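Local atomic coordinates of Glucanase/chitosanase (PDB entry 4ZZ5), a protein that probably hydrolyses chitosan and beta-glucans as a whole enzyme, of which this piece is a chitosan-binding CBM32 module with a beta-sandwich fold. Residues Y75-S80 / T92-T97; L11-A16 / I50-G55; S61-N66 / I106-T111. All coordinates share one frame; numbering follows the deposited sequence. Where two conformers were deposited one is given.

In the fold
The three contacts illustrate how a beta-sandwich, here the CBM32 module of the enzyme, is built from strand pairs both near and far in sequence. Interactions 1 and 2 belong to the same five-stranded antiparallel sheet and lie at its two margins, their centres 16 Å apart: strand 15-17 closes one side and strand 91-96 the other. Interaction 3 ties strands 57-67 and 103-113 in the opposing four-stranded sheet. Along the chain interaction 2 comes first, and the hairpin of interaction 1 is then formed between the two strands of interaction 3. Interactions 1 and 3, with centres 10 Å apart, touch across the core through Y75, Y94, L65 and I106, whereas interaction 2 touches neither.

Interaction 1: residues Y75-S80 / T92-T97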
ATOM      1  N   TYR A  75     -10.596  -0.264  -1.493  1.00  7.02           N
ATOM      2  CA  TYR A  75      -9.271  -0.991  -1.461  1.00  6.86           C
ATOM      3  C   TYR A  75      -9.332  -1.857  -0.277  1.00  6.90           C
ATOM      4  O   TYR A  75     -10.146  -1.758   0.653  1.00  7.24           O
ATOM      5  CB  TYR A  75      -8.109   0.031  -1.354  1.00  6.85           C
ATOM      6  CG  TYR A  75      -8.097   0.862  -0.095  1.00  6.69           C
ATOM      7  CD1 TYR A  75      -7.416   0.438   1.037  1.00  8.50           C
ATOM      8  CD2 TYR A  75      -8.724   2.113  -0.069  1.00  7.82           C
ATOM      9  CE1 TYR A  75      -7.399   1.215   2.198  1.00  8.11           C
ATOM     10  CE2 TYR A  75      -8.688   2.906   1.075  1.00  7.77           C
ATOM     11  CZ  TYR A  75      -8.052   2.399   2.181  1.00  7.84           C
ATOM     12  OH  TYR A  75      -8.003   3.197   3.388  1.00  9.19           O
ATOM     13  N   SER A  76      -8.353  -2.756  -0.275  1.00  7.26           N
ATOM     14  CA  SER A  76      -8.081  -3.608   0.884  0.50  7.66           C
ATOM     15  C   SER A  76      -6.653  -3.501   1.334  1.00  8.15           C
ATOM     16  O   SER A  76      -5.737  -3.168   0.522  1.00  9.18           O
ATOM     17  CB  SER A  76      -8.423  -4.990   0.636  0.50  7.98           C
ATOM     18  OG  SER A  76      -7.710  -5.509  -0.432  0.50  8.03           O
ATOM     19  N   ILE A  77      -6.388  -3.718   2.604  1.00  6.88           N
ATOM     20  CA  ILE A  77      -5.079  -3.990   3.169  1.00  5.97           C
ATOM     21  C   ILE A  77      -4.984  -5.462   3.375  1.00  5.70           C
ATOM     22  O   ILE A  77      -5.894  -6.097   3.927  1.00  6.28           O
ATOM     23  CB  ILE A  77      -4.859  -3.270   4.477  1.00  7.39           C
ATOM     24  CG1 ILE A  77      -5.079  -1.783   4.387  1.00  9.97           C
ATOM     25  CG2 ILE A  77      -3.487  -3.562   5.007  1.00  7.99           C
ATOM     26  CD1 ILE A  77      -4.249  -1.061   3.420  1.00 10.41           C
ATOM     27  N   GLN A  78      -3.891  -6.070   2.892  1.00  6.06           N
ATOM     28  CA  GLN A  78      -3.709  -7.523   2.921  1.00  6.10           C
ATOM     29  C   GLN A  78      -2.322  -7.867   3.467  1.00  6.47           C
ATOM     30  O   GLN A  78      -1.388  -7.037   3.307  1.00  7.11           O
ATOM     31  CB  GLN A  78      -3.827  -8.077   1.528  1.00  6.50           C
ATOM     32  CG  GLN A  78      -5.088  -7.569   0.790  1.00  7.34           C
ATOM     33  CD  GLN A  78      -5.240  -8.202  -0.518  1.00  8.56           C
ATOM     34  OE1 GLN A  78      -4.313  -8.270  -1.342  1.00 10.03           O
ATOM     35  NE2 GLN A  78      -6.456  -8.461  -0.885  1.00 14.14           N
ATOM     36  N   VAL A  79      -2.193  -9.029   4.007  1.00  5.86           N
ATOM     37  CA  VAL A  79      -0.908  -9.536   4.505  1.00  6.43           C
ATOM     38  C   VAL A  79      -0.613 -10.825   3.867  1.00  6.61           C
ATOM     39  O   VAL A  79      -1.430 -11.591   3.429  1.00  6.72           O
ATOM     40  CB  VAL A  79      -0.859  -9.612   6.060  1.00  6.97           C
ATOM     41  CG1 VAL A  79      -1.128  -8.306   6.680  1.00  7.44           C
ATOM     42  CG2 VAL A  79      -1.831 -10.685   6.600  1.00  8.06           C
ATOM     43  N   SER A  80       0.721 -11.082   3.836  1.00  7.14           N
ATOM     44  CA  SER A  80       1.215 -12.429   3.449  1.00  7.51           C
ATOM     45  C   SER A  80       2.274 -12.813   4.471  1.00  7.82           C
ATOM     46  O   SER A  80       3.054 -12.000   4.935  1.00  7.67           O
ATOM     47  CB  SER A  80       1.846 -12.422   2.055  1.00  8.01           C
ATOM     48  OG  SER A  80       2.362 -13.693   1.707  1.00 10.43           O
ATOM     49  N   THR A  92      -6.838 -10.592   3.282  1.00  7.29           N
ATOM     50  CA  THR A  92      -7.378  -9.310   3.612  1.00  8.15           C
ATOM     51  C   THR A  92      -7.556  -9.090   5.100  1.00  7.29           C
ATOM     52  O   THR A  92      -8.273  -9.935   5.727  1.00  8.45           O
ATOM     53  CB  THR A  92      -8.706  -9.010   2.875  1.00  7.96           C
ATOM     54  OG1 THR A  92      -8.364  -8.986   1.457  1.00  9.36           O
ATOM     55  CG2 THR A  92      -9.321  -7.750   3.272  1.00  9.09           C
ATOM     56  N   VAL A  93      -7.037  -8.048   5.640  1.00  6.43           N
ATOM     57  CA  VAL A  93      -7.190  -7.675   7.038  1.00  6.53           C
ATOM     58  C   VAL A  93      -8.069  -6.510   7.233  1.00  7.03           C
ATOM     59  O   VAL A  93      -8.532  -6.228   8.356  1.00  8.62           O
ATOM     60  CB  VAL A  93      -5.820  -7.491   7.749  1.00  7.27           C
ATOM     61  CG1 VAL A  93      -4.991  -8.720   7.688  1.00  8.00           C
ATOM     62  CG2 VAL A  93      -5.041  -6.289   7.236  1.00  8.05           C
ATOM     63  N   TYR A  94      -8.351  -5.734   6.208  1.00  6.93           N
ATOM     64  CA  TYR A  94      -9.187  -4.562   6.217  1.00  8.03           C
ATOM     65  C   TYR A  94      -9.637  -4.291   4.841  1.00  7.59           C
ATOM     66  O   TYR A  94      -8.834  -4.371   3.892  1.00  7.36           O
ATOM     67  CB  TYR A  94      -8.452  -3.322   6.714  1.00  8.34           C
ATOM     68  CG  TYR A  94      -9.230  -2.043   6.602  1.00 10.28           C
ATOM     69  CD1 TYR A  94     -10.216  -1.644   7.547  1.00 11.83           C
ATOM     70  CD2 TYR A  94      -9.062  -1.226   5.522  1.00 10.35           C
ATOM     71  CE1 TYR A  94     -10.902  -0.450   7.401  1.00 12.48           C
ATOM     72  CE2 TYR A  94      -9.747  -0.017   5.393  1.00 11.58           C
ATOM     73  CZ  TYR A  94     -10.674   0.326   6.362  1.00 13.52           C
ATOM     74  OH  TYR A  94     -11.355   1.539   6.156  1.00 17.28           O
ATOM     75  N   SER A  95     -10.893  -3.848   4.612  1.00  8.24           N
ATOM     76  CA  SER A  95     -11.254  -3.271   3.346  0.70  8.88           C
ATOM     77  C   SER A  95     -12.328  -2.205   3.528  1.00  9.38           C
ATOM     78  O   SER A  95     -12.999  -2.154   4.624  1.00 10.30           O
ATOM     79  CB  SER A  95     -11.684  -4.319   2.326  0.70 11.38           C
ATOM     80  OG  SER A  95     -12.938  -4.817   2.584  0.70 14.00           O
ATOM     81  N   THR A  96     -12.431  -1.356   2.557  1.00  9.02           N
ATOM     82  CA  THR A  96     -13.472  -0.253   2.563  1.00  9.66           C
ATOM     83  C   THR A  96     -13.963  -0.141   1.177  1.00 10.07           C
ATOM     84  O   THR A  96     -13.308  -0.415   0.154  1.00  9.93           O
ATOM     85  CB  THR A  96     -12.830   0.985   3.063  1.00  9.89           C
ATOM     86  OG1 THR A  96     -13.901   2.000   3.209  1.00 11.87           O
ATOM     87  CG2 THR A  96     -11.785   1.606   2.198  1.00 10.74           C
ATOM     88  N   THR A  97     -15.209   0.418   1.103  1.00 10.13           N
ATOM     89  CA  THR A  97     -15.733   0.951  -0.154  1.00 11.72           C
ATOM     90  C   THR A  97     -16.100   2.467  -0.014  1.00 11.11           C
ATOM     91  O   THR A  97     -16.662   2.965  -1.034  1.00 12.39           O
ATOM     92  CB  THR A  97     -16.918   0.179  -0.654  1.00 13.02           C
ATOM     93  OG1 THR A  97     -17.956   0.289   0.343  1.00 13.78           O
ATOM     94  CG2 THR A  97     -16.594  -1.304  -0.894  1.00 13.25           C
TER
HETATM   95  O   HOH W   1     -10.153   3.655   5.050  1.00 23.67           O
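I77 O accepts two backbone N-H groups, from V93 N at 2.8 Å and, weakly, from Y94 N, and so marks a classic beta bulge in the antiparallel hairpin of strands 75-80 and 91-96. In return, I77 N donates to Y94 O. Nearer the start of the first strand the pairing is regular, with Y75 and T96 exchanging two bonds; the one from T96 N to Y75 O is 3.0 Å long.

Side chains on the core face of the hairpin meet with their carbon surfaces. T96 CG2 sits over one face of the Y75 ring, 3.9 Å from its centroid, a CH-pi contact displaced toward the rim. The Y94 ring brings CE2 to 4.2 Å from Y75 CE1, with the latter lying at the Y94 edge, and a water joins the two hydroxyls. Beside the bulge, I77 CG2 touches CG2 of V93, whose CG1 reaches V79 CG2.

Further out, D104 bonds the Y75 hydroxyl, and I106 of the opposing sheet packs on both tyrosines. On the reverse face Q78 extends beyond CG (chi2 -175°), its OE1 bonded to R117 of the adjoining strand 115-123. Its amide is thereby held at both ends, because Q78 NE2 donates to T92 OG1 at 3.1 Å, with the hydroxyl oxygen 20° out of the amide plane.

Interaction 2: residues L11-A16 / I50-G55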
ATOM      1  N   LEU A  11       9.485   1.938   6.450  1.00 11.78           N
ATOM      2  CA  LEU A  11      10.378   2.987   6.006  1.00 11.67           C
ATOM      3  C   LEU A  11      11.532   2.326   5.374  1.00 12.79           C
ATOM      4  O   LEU A  11      12.263   1.483   5.917  1.00 12.53           O
ATOM      5  CB  LEU A  11      10.752   3.827   7.183  1.00 14.03           C
ATOM      6  CG  LEU A  11      11.616   4.975   6.798  1.00 16.35           C
ATOM      7  CD1 LEU A  11      10.839   5.990   5.972  1.00 19.49           C
ATOM      8  CD2 LEU A  11      12.119   5.675   8.056  1.00 18.56           C
ATOM      9  N   ASN A  12      11.810   2.685   4.116  1.00 13.31           N
ATOM     10  CA  ASN A  12      12.944   2.172   3.331  1.00 14.30           C
ATOM     11  C   ASN A  12      13.029   0.756   3.047  1.00 14.83           C
ATOM     12  O   ASN A  12      14.093   0.215   2.699  1.00 16.46           O
ATOM     13  CB  ASN A  12      14.317   2.749   3.845  1.00 17.81           C
ATOM     14  CG  ASN A  12      14.300   4.256   3.822  1.00 24.60           C
ATOM     15  OD1 ASN A  12      14.446   4.852   4.862  1.00 31.81           O
ATOM     16  ND2 ASN A  12      14.058   4.850   2.644  1.00 31.22           N
ATOM     17  N   LYS A  13      11.890   0.053   3.209  1.00 12.32           N
ATOM     18  CA  LYS A  13      11.855  -1.365   2.874  1.00 11.05           C
ATOM     19  C   LYS A  13      11.701  -1.669   1.328  1.00 10.20           C
ATOM     20  O   LYS A  13      11.197  -0.758   0.640  1.00 12.71           O
ATOM     21  CB  LYS A  13      10.633  -2.045   3.580  1.00 12.85           C
ATOM     22  CG  LYS A  13      10.757  -2.041   5.085  1.00 13.90           C
ATOM     23  CD  LYS A  13      11.830  -3.047   5.532  1.00 15.27           C
ATOM     24  CE  LYS A  13      11.775  -3.422   7.031  1.00 20.79           C
ATOM     25  NZ  LYS A  13      12.134  -2.212   7.652  1.00 24.19           N
ATOM     26  N   ALA A  14      11.939  -2.818   0.845  1.00  9.47           N
ATOM     27  CA  ALA A  14      11.731  -3.152  -0.538  1.00 10.32           C
ATOM     28  C   ALA A  14      10.221  -3.173  -0.839  1.00  9.60           C
ATOM     29  O   ALA A  14       9.424  -3.673   0.026  1.00 10.17           O
ATOM     30  CB  ALA A  14      12.375  -4.486  -0.922  1.00 12.28           C
ATOM     31  N   THR A  15       9.887  -2.832  -2.038  1.00  7.98           N
ATOM     32  CA  THR A  15       8.506  -2.798  -2.528  1.00  7.55           C
ATOM     33  C   THR A  15       8.363  -3.413  -3.836  1.00  7.68           C
ATOM     34  O   THR A  15       9.373  -3.603  -4.578  1.00  9.68           O
ATOM     35  CB  THR A  15       7.964  -1.374  -2.591  1.00  8.86           C
ATOM     36  OG1 THR A  15       8.665  -0.611  -3.615  1.00 10.90           O
ATOM     37  CG2 THR A  15       7.984  -0.715  -1.266  1.00  9.54           C
ATOM     38  N   ALA A  16       7.162  -3.760  -4.269  1.00  6.75           N
ATOM     39  CA  ALA A  16       6.828  -4.112  -5.606  1.00  6.70           C
ATOM     40  C   ALA A  16       5.481  -3.516  -5.933  1.00  6.35           C
ATOM     41  O   ALA A  16       4.633  -3.359  -4.999  1.00  6.61           O
ATOM     42  CB  ALA A  16       6.777  -5.622  -5.769  1.00  8.50           C
ATOM     43  N   ILE A  50       0.378  -2.183  -4.377  1.00  5.38           N
ATOM     44  CA  ILE A  50       1.739  -1.985  -3.944  1.00  5.65           C
ATOM     45  C   ILE A  50       1.935  -2.866  -2.727  1.00  5.39           C
ATOM     46  O   ILE A  50       1.057  -2.873  -1.828  1.00  5.83           O
ATOM     47  CB  ILE A  50       2.047  -0.504  -3.612  1.00  5.88           C
ATOM     48  CG1 ILE A  50       3.424  -0.344  -3.011  1.00  6.72           C
ATOM     49  CG2 ILE A  50       1.019   0.146  -2.710  1.00  7.39           C
ATOM     50  CD1 ILE A  50       3.897   1.093  -3.047  1.00  8.12           C
ATOM     51  N   TYR A  51       3.028  -3.593  -2.644  1.00  5.75           N
ATOM     52  CA  TYR A  51       3.353  -4.326  -1.396  1.00  6.12           C
ATOM     53  C   TYR A  51       4.703  -3.964  -0.906  1.00  7.04           C
ATOM     54  O   TYR A  51       5.621  -3.545  -1.694  1.00  7.04           O
ATOM     55  CB  TYR A  51       3.141  -5.840  -1.506  1.00  6.71           C
ATOM     56  CG  TYR A  51       4.067  -6.662  -2.349  1.00  7.04           C
ATOM     57  CD1 TYR A  51       5.363  -6.890  -1.901  1.00  8.85           C
ATOM     58  CD2 TYR A  51       3.630  -7.274  -3.468  1.00  7.40           C
ATOM     59  CE1 TYR A  51       6.180  -7.758  -2.745  1.00 10.03           C
ATOM     60  CE2 TYR A  51       4.424  -8.100  -4.246  1.00  9.87           C
ATOM     61  CZ  TYR A  51       5.689  -8.273  -3.835  1.00 10.80           C
ATOM     62  OH  TYR A  51       6.536  -9.109  -4.630  1.00 13.83           O
ATOM     63  N   ILE A  52       4.898  -4.139   0.380  1.00  7.22           N
ATOM     64  CA  ILE A  52       6.139  -3.914   1.122  1.00  7.89           C
ATOM     65  C   ILE A  52       6.611  -5.211   1.681  1.00  7.63           C
ATOM     66  O   ILE A  52       5.790  -5.968   2.279  1.00  8.99           O
ATOM     67  CB  ILE A  52       5.904  -2.970   2.242  1.00  9.78           C
ATOM     68  CG1 ILE A  52       5.267  -1.646   1.766  1.00 10.92           C
ATOM     69  CG2 ILE A  52       7.201  -2.742   3.037  1.00 12.19           C
ATOM     70  CD1 ILE A  52       4.656  -0.824   2.877  1.00 12.80           C
ATOM     71  N   ASN A  53       7.852  -5.589   1.475  1.00  8.40           N
ATOM     72  CA  ASN A  53       8.507  -6.688   2.173  1.00  9.08           C
ATOM     73  C   ASN A  53       9.068  -6.215   3.440  1.00 10.61           C
ATOM     74  O   ASN A  53      10.053  -5.440   3.477  1.00 10.60           O
ATOM     75  CB  ASN A  53       9.610  -7.207   1.243  1.00  9.80           C
ATOM     76  CG  ASN A  53      10.252  -8.466   1.838  1.00 12.20           C
ATOM     77  OD1 ASN A  53      10.081  -8.774   3.031  1.00 13.33           O
ATOM     78  ND2 ASN A  53      10.922  -9.228   0.994  1.00 11.53           N
ATOM     79  N   LEU A  54       8.449  -6.519   4.619  1.00 10.05           N
ATOM     80  CA  LEU A  54       8.940  -6.061   5.877  1.00 11.35           C
ATOM     81  C   LEU A  54      10.298  -6.706   6.318  1.00 13.24           C
ATOM     82  O   LEU A  54      10.913  -6.113   7.272  1.00 16.24           O
ATOM     83  CB  LEU A  54       7.861  -6.370   6.964  1.00 11.94           C
ATOM     84  CG  LEU A  54       6.542  -5.660   6.761  1.00 10.81           C
ATOM     85  CD1 LEU A  54       5.632  -6.178   7.915  1.00 13.77           C
ATOM     86  CD2 LEU A  54       6.610  -4.200   6.716  1.00 14.69           C
ATOM     87  N   GLY A  55      10.661  -7.756   5.684  1.00 14.60           N
ATOM     88  CA  GLY A  55      12.097  -8.246   5.861  1.00 18.16           C
ATOM     89  C   GLY A  55      12.219  -9.308   6.891  1.00 24.89           C
ATOM     90  O   GLY A  55      13.166 -10.072   6.898  1.00 26.60           O
TER
HETATM   91  O   HOH W   2      12.639  -5.053   2.575  1.00 17.34           O
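An edge strand joining a beta-sandwich sheet is the motif here: strand 15-17 pairs antiparallel with strand 48-54, and A16 and Y51 form the hydrogen-bonded pair at its heart. Y51 N donates to A16 O at 2.9 Å, and A16 N returns a bond of 3.0 Å to Y51 O. Two residues before A16, A14 O accepts from N53 N at 2.9 Å. Between these bonds lies the non-hydrogen-bonded pair T15 and I52, where T15 CA comes close enough to Y51 O for a CA-H...O contact.

On the face shared by A16 and Y51, the methyl of the alanine lies over the phenol ring. A16 CB is 3.8 Å from the ring centroid, 23° off the normal, and shifted toward the rim, so its closest ring atom is CZ. The ring reaches this place because Y51 CG stands between the backbone N and the carbonyl carbon (chi1 71°). Beyond the pair, the Y51 ring also meets those of W49 and W90.

Where the strands part, direct pairing gives way to water, which accepts from A14 N and donates to N53 O. K13 CB still packs on I52 CG2 at 3.5 Å, and the ammonium of K13 bonds L9 O. N53 OD1 reaches forward along its own chain to accept from G55 N at 2.9 Å, the donor standing above the carbonyl plane. This Asx turn accompanies the corner at which the chain leaves one sheet for the other, a passage in keeping with the beta-sandwich architecture of the F5/8 type C family.

Interaction 3: residues S61-N66 / I106-T111; sequences SRVKLN and ITFAAT
The ring of F108 lies flat against the backbone of strand 57-67: over one face are S61 C, 3.8 Å above the ring plane, and R62 N, while the V63 side chain comes up at the edge. There V63 CG2 lies close to the plane of the ring, 3.9 Å from F108 CE2. A chi1 of 46° places F108 CG between its backbone N and carbonyl carbon, which swings the ring back across the neighbouring strand. A serine in place of F108 would probably open a gap beside V63 CG2 and leave the S61-R62 peptide without its aromatic cover.

The same residue also binds through its backbone, F108 N donating to S61 O at 3.0 Å, tilted 35° from the carbonyl plane. Further along, V63 and I106 form an antiparallel hydrogen-bonded pair, with V63 N donating to I106 O at 2.9 Å and I106 N to V63 O at 2.8 Å. The first of these donors is in the carbonyl plane of I106. Between the two sets of bonds, R62 and T107 make a non-hydrogen-bonded pair, in which R62 CA-H points at I106 O.

On the core side, I106 CD1 fits against L65 CD1 at 4.0 Å and reaches V63 CG1 more loosely. On the reverse side, the aliphatic start of R62 passes I106 O, and its guanidinium group makes a salt bridge to D105 and a cation-pi contact with Y137.

Strand 103-113 is the outermost strand of its sheet, while strand 57-67 is flanked on its other side by strand 130-137. Across the sandwich, V63 and I106 pack on I77 of strand 75-80, L65 packs on Y75, and F108 touches V93 of strand 91-96.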
ATOM      1  N   SER A  61      -0.659  -3.934  13.268  1.00  7.96           N
ATOM      2  CA  SER A  61      -2.059  -3.597  13.554  1.00  8.74           C
ATOM      3  C   SER A  61      -2.521  -2.303  13.038  1.00  8.98           C
ATOM      4  O   SER A  61      -3.679  -1.921  13.234  1.00 10.26           O
ATOM      5  CB  SER A  61      -2.279  -3.687  15.093  1.00 11.23           C
ATOM      6  OG  SER A  61      -1.660  -2.592  15.740  1.00 13.65           O
ATOM      7  N   ARG A  62      -1.643  -1.515  12.367  1.00  8.62           N
ATOM      8  CA  ARG A  62      -2.011  -0.219  11.870  1.00  9.62           C
ATOM      9  C   ARG A  62      -1.309   0.065  10.584  1.00  8.66           C
ATOM     10  O   ARG A  62      -0.117  -0.191  10.405  1.00  9.38           O
ATOM     11  CB  ARG A  62      -1.712   0.876  12.883  1.00 10.22           C
ATOM     12  CG  ARG A  62      -2.060   2.288  12.473  1.00 13.19           C
ATOM     13  CD  ARG A  62      -1.994   3.226  13.681  1.00 19.96           C
ATOM     14  NE  ARG A  62      -0.693   3.606  14.081  1.00 27.89           N
ATOM     15  CZ  ARG A  62      -0.080   4.742  13.714  1.00 31.46           C
ATOM     16  NH1 ARG A  62      -0.601   5.598  12.808  1.00 31.80           N
ATOM     17  NH2 ARG A  62       1.107   4.992  14.232  1.00 28.47           N
ATOM     18  N   VAL A  63      -2.034   0.664   9.640  1.00  8.39           N
ATOM     19  CA  VAL A  63      -1.484   1.198   8.386  1.00  8.12           C
ATOM     20  C   VAL A  63      -1.893   2.620   8.262  1.00  9.60           C
ATOM     21  O   VAL A  63      -3.103   2.940   8.490  1.00 12.69           O
ATOM     22  CB  VAL A  63      -1.929   0.316   7.201  1.00  9.19           C
ATOM     23  CG1 VAL A  63      -1.663   1.036   5.839  1.00  9.72           C
ATOM     24  CG2 VAL A  63      -1.217  -0.970   7.243  1.00  9.35           C
ATOM     25  N   LYS A  64      -1.008   3.523   7.878  1.00  9.15           N
ATOM     26  CA  LYS A  64      -1.394   4.856   7.508  1.00  9.03           C
ATOM     27  C   LYS A  64      -1.084   5.092   6.076  1.00  8.11           C
ATOM     28  O   LYS A  64       0.047   4.917   5.628  1.00  9.20           O
ATOM     29  CB  LYS A  64      -0.720   5.908   8.396  1.00  9.99           C
ATOM     30  CG  LYS A  64      -1.166   7.333   8.155  1.00 16.16           C
ATOM     31  CD  LYS A  64      -0.348   8.324   9.011  1.00 22.87           C
ATOM     32  CE  LYS A  64      -1.183   9.348   9.751  1.00 30.52           C
ATOM     33  NZ  LYS A  64      -0.673   9.441  11.155  1.00 35.36           N
ATOM     34  N   LEU A  65      -2.088   5.496   5.301  1.00  7.65           N
ATOM     35  CA  LEU A  65      -1.928   5.848   3.888  1.00  8.55           C
ATOM     36  C   LEU A  65      -1.995   7.326   3.709  1.00  8.37           C
ATOM     37  O   LEU A  65      -2.921   7.947   4.323  1.00 10.50           O
ATOM     38  CB  LEU A  65      -3.000   5.177   3.049  1.00  8.35           C
ATOM     39  CG  LEU A  65      -3.032   3.653   3.165  1.00  8.22           C
ATOM     40  CD1 LEU A  65      -4.131   3.090   2.246  1.00  8.12           C
ATOM     41  CD2 LEU A  65      -1.664   2.975   2.852  1.00  8.39           C
ATOM     42  N   ASN A  66      -1.171   7.918   2.907  1.00  7.98           N
ATOM     43  CA  ASN A  66      -1.278   9.339   2.560  1.00  9.23           C
ATOM     44  C   ASN A  66      -1.485   9.386   1.049  1.00  8.80           C
ATOM     45  O   ASN A  66      -0.514   9.217   0.277  1.00  8.15           O
ATOM     46  CB  ASN A  66      -0.052  10.121   2.976  1.00 10.67           C
ATOM     47  CG  ASN A  66      -0.114  11.570   2.530  1.00 10.75           C
ATOM     48  OD1 ASN A  66      -1.018  12.006   1.953  1.00 13.78           O
ATOM     49  ND2 ASN A  66       0.985  12.318   2.814  1.00 17.82           N
ATOM     50  N   ILE A 106      -5.695   3.399   9.485  1.00  9.74           N
ATOM     51  CA  ILE A 106      -6.429   2.154   9.474  0.84  9.63           C
ATOM     52  C   ILE A 106      -5.920   1.321  10.626  1.00 10.18           C
ATOM     53  O   ILE A 106      -4.742   1.085  10.725  1.00 11.45           O
ATOM     54  CB  ILE A 106      -6.158   1.438   8.130  0.84 10.14           C
ATOM     55  CG1 ILE A 106      -6.630   2.261   6.911  0.84  9.91           C
ATOM     56  CG2 ILE A 106      -6.848   0.092   8.152  0.84 11.48           C
ATOM     57  CD1 ILE A 106      -5.834   1.933   5.673  0.84 11.79           C
ATOM     58  N   THR A 107      -6.784   0.747  11.429  1.00 10.26           N
ATOM     59  CA  THR A 107      -6.404  -0.224  12.452  1.00 10.25           C
ATOM     60  C   THR A 107      -7.115  -1.581  12.180  1.00  9.79           C
ATOM     61  O   THR A 107      -8.241  -1.594  11.653  1.00 11.86           O
ATOM     62  CB  THR A 107      -6.675   0.266  13.880  1.00 13.68           C
ATOM     63  OG1 THR A 107      -8.061   0.459  13.980  1.00 17.68           O
ATOM     64  CG2 THR A 107      -5.879   1.482  14.181  1.00 14.01           C
ATOM     65  N   PHE A 108      -6.519  -2.667  12.582  1.00  9.07           N
ATOM     66  CA  PHE A 108      -7.069  -3.975  12.443  1.00  8.92           C
ATOM     67  C   PHE A 108      -6.474  -4.903  13.482  1.00  8.94           C
ATOM     68  O   PHE A 108      -5.498  -4.549  14.131  1.00 10.71           O
ATOM     69  CB  PHE A 108      -6.894  -4.518  11.012  1.00  8.49           C
ATOM     70  CG  PHE A 108      -5.451  -4.304  10.457  1.00  7.94           C
ATOM     71  CD1 PHE A 108      -4.473  -5.168  10.783  1.00  8.26           C
ATOM     72  CD2 PHE A 108      -5.134  -3.235   9.648  1.00  9.28           C
ATOM     73  CE1 PHE A 108      -3.175  -4.989  10.357  1.00  8.77           C
ATOM     74  CE2 PHE A 108      -3.827  -3.034   9.219  1.00  9.02           C
ATOM     75  CZ  PHE A 108      -2.878  -3.895   9.549  1.00  9.06           C
ATOM     76  N   ALA A 109      -7.028  -6.079  13.609  1.00  9.74           N
ATOM     77  CA  ALA A 109      -6.572  -7.009  14.638  1.00 10.44           C
ATOM     78  C   ALA A 109      -5.116  -7.258  14.417  1.00  9.69           C
ATOM     79  O   ALA A 109      -4.680  -7.583  13.290  1.00  9.52           O
ATOM     80  CB  ALA A 109      -7.398  -8.306  14.525  1.00 11.62           C
ATOM     81  N   ALA A 110      -4.293  -7.290  15.492  1.00  9.26           N
ATOM     82  CA  ALA A 110      -2.896  -7.563  15.364  1.00  8.83           C
ATOM     83  C   ALA A 110      -2.629  -8.870  14.767  1.00  8.86           C
ATOM     84  O   ALA A 110      -3.226  -9.922  15.126  1.00 10.00           O
ATOM     85  CB  ALA A 110      -2.162  -7.422  16.720  1.00 10.53           C
ATOM     86  N   THR A 111      -1.690  -8.911  13.745  1.00  8.43           N
ATOM     87  CA  THR A 111      -1.444 -10.107  13.041  1.00  8.91           C
ATOM     88  C   THR A 111       0.033 -10.205  12.662  1.00  8.54           C
ATOM     89  O   THR A 111       0.656  -9.137  12.293  1.00  8.45           O
ATOM     90  CB  THR A 111      -2.253 -10.207  11.712  1.00  8.77           C
ATOM     91  OG1 THR A 111      -1.953 -11.408  11.016  1.00  8.56           O
ATOM     92  CG2 THR A 111      -2.107  -8.985  10.774  1.00  9.19           C
TER